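Local coordinates for venom protein 51.1 (Lychas mucronatus, PDB 6ATY) that is probably a secreted scorpion neurotoxin that lowers the action potential of myelinated nerves, built as a small cystine-dense peptide, at residues E17-C20 with R21-K24. Residues are numbered along the deposited sequence; the frame is centred on the assembly and turned at random.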
loop_
_atom_site.group_PDB
_atom_site.type_symbol
_atom_site.label_atom_id
_atom_site.label_comp_id
_atom_site.label_asym_id
_atom_site.label_seq_id
_atom_site.Cartn_x
_atom_site.Cartn_y
_atom_site.Cartn_z
ATOM N N GLU A 17 -0.903 4.222 0.504
ATOM C CA GLU A 17 -1.846 4.865 -0.441
ATOM C C GLU A 17 -1.122 5.576 -1.591
ATOM O O GLU A 17 -1.455 5.383 -2.773
ATOM C CB GLU A 17 -2.769 5.852 0.281
ATOM C CG GLU A 17 -3.833 6.448 -0.647
ATOM C CD GLU A 17 -4.763 7.412 0.012
ATOM O OE1 GLU A 17 -5.831 6.951 0.501
ATOM O OE2 GLU A 17 -4.437 8.617 0.049
ATOM N N GLY A 18 -0.113 6.361 -1.268
ATOM C CA GLY A 18 0.681 7.076 -2.306
ATOM C C GLY A 18 1.395 6.116 -3.264
ATOM O O GLY A 18 1.387 6.308 -4.489
ATOM N N GLN A 19 1.929 5.022 -2.705
ATOM C CA GLN A 19 2.615 4.006 -3.504
ATOM C C GLN A 19 1.639 3.333 -4.442
ATOM O O GLN A 19 1.977 3.034 -5.555
ATOM C CB GLN A 19 3.293 2.960 -2.632
ATOM C CG GLN A 19 4.445 3.503 -1.816
ATOM C CD GLN A 19 5.682 3.808 -2.649
ATOM O OE1 GLN A 19 5.821 3.398 -3.803
ATOM N NE2 GLN A 19 6.600 4.516 -2.046
ATOM N N CYS A 20 0.434 3.066 -3.959
ATOM C CA CYS A 20 -0.621 2.449 -4.770
ATOM C C CYS A 20 -1.146 3.414 -5.848
ATOM O O CYS A 20 -1.377 2.992 -6.977
ATOM C CB CYS A 20 -1.753 1.978 -3.863
ATOM S SG CYS A 20 -1.192 0.668 -2.745
ATOM N N ARG A 21 -1.330 4.691 -5.496
ATOM C CA ARG A 21 -1.922 5.660 -6.410
ATOM C C ARG A 21 -0.999 5.953 -7.576
ATOM O O ARG A 21 -1.490 6.056 -8.690
ATOM C CB ARG A 21 -2.365 6.941 -5.707
ATOM C CG ARG A 21 -3.553 6.726 -4.786
ATOM C CD ARG A 21 -4.087 8.003 -4.220
ATOM N NE ARG A 21 -5.409 7.746 -3.661
ATOM C CZ ARG A 21 -6.172 8.658 -3.055
ATOM N NH1 ARG A 21 -5.752 9.888 -2.901
ATOM N NH2 ARG A 21 -7.373 8.311 -2.573
ATOM N N ILE A 22 0.306 6.004 -7.362
ATOM C CA ILE A 22 1.253 6.245 -8.537
ATOM C C ILE A 22 1.300 5.019 -9.453
ATOM O O ILE A 22 1.559 5.150 -10.657
ATOM C CB ILE A 22 2.669 6.708 -8.134
ATOM C CG1 ILE A 22 3.446 5.641 -7.369
ATOM C CG2 ILE A 22 2.609 8.032 -7.381
ATOM C CD1 ILE A 22 4.923 5.963 -7.214
ATOM N N ARG A 23 0.895 3.853 -8.908
ATOM C CA ARG A 23 0.732 2.604 -9.680
ATOM C C ARG A 23 -0.684 2.418 -10.196
ATOM O O ARG A 23 -1.068 1.323 -10.669
ATOM C CB ARG A 23 1.149 1.415 -8.818
ATOM C CG ARG A 23 2.627 1.402 -8.545
ATOM C CD ARG A 23 2.921 0.345 -7.519
ATOM N NE ARG A 23 4.340 0.107 -7.329
ATOM C CZ ARG A 23 5.155 0.811 -6.539
ATOM N NH1 ARG A 23 4.745 1.914 -5.863
ATOM N NH2 ARG A 23 6.419 0.408 -6.442
ATOM N N LYS A 24 -1.479 3.487 -10.122
ATOM C CA LYS A 24 -2.814 3.559 -10.674
ATOM C C LYS A 24 -3.859 2.746 -9.940
ATOM O O LYS A 24 -4.838 2.349 -10.551
ATOM C CB LYS A 24 -2.822 3.245 -12.216
ATOM C CG LYS A 24 -1.852 4.114 -13.019
ATOM C CD LYS A 24 -1.951 3.905 -14.517
ATOM C CE LYS A 24 -1.104 4.917 -15.276
ATOM N NZ LYS A 24 -1.600 5.000 -16.679
HETATM O O HOH W 1 8.164 2.614 -5.092
#
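Arg23 reaches back along the last turn of helix 16-22 and grips Gln19 twice through a single nitrogen. Its NH1 donates to the amide oxygen OE1 of Gln19 at 2.8 Å, in the plane of that carbonyl, and to the backbone O of Gln19 at 3.0 Å, which it meets from above the carbonyl plane. Amide and guanidinium are turned 50° from each other. Gln19 suits the place because its chain, folded about its CB-CG bond (chi2 -73°), brings OE1 round to the arginine; Arg23 is long enough to run extended past the carbonyl and still present NH1 to both oxygens. A water donates to Gln19 OE1 and accepts from Arg23 NH2, and together these bonds should limit rotation of the guanidinium.

On another side of the helix, Glu17 and Arg21, opposite charges four residues apart, run alongside each other with their flat ends stacked, the planes only 6° apart. Glu17 OE2 sits over the guanidinium face, 3.5 Å from Arg21 NH1, a salt bridge of charge alone with no N-H aimed at it. Arg21 NE donates instead to Phe26 O, while Glu17 OE1 is hydrogen-bonded to Thr27 OG1.

Beneath these side chains, Arg21 N bonds to Glu17 O (2.8 Å) and Ile22 N to Gly18 O (3.1 Å), the alpha-helical pattern. Lys24, with positive phi, is the C' residue of a Schellman motif that ends the helix: Lys24 N bonds to Arg21 O, and the next residue's N-H returns to Cys20 O.

Gln19 and Arg23 touch strand 3-8 at Ile5, and Glu17 reaches Thr27 at the start of strand 27-31. Disulfides Cys20-Cys37 and Cys16-Cys35 tie the helix to strand 34-38, the cysteine-stabilised alpha/beta motif of scorpion toxins.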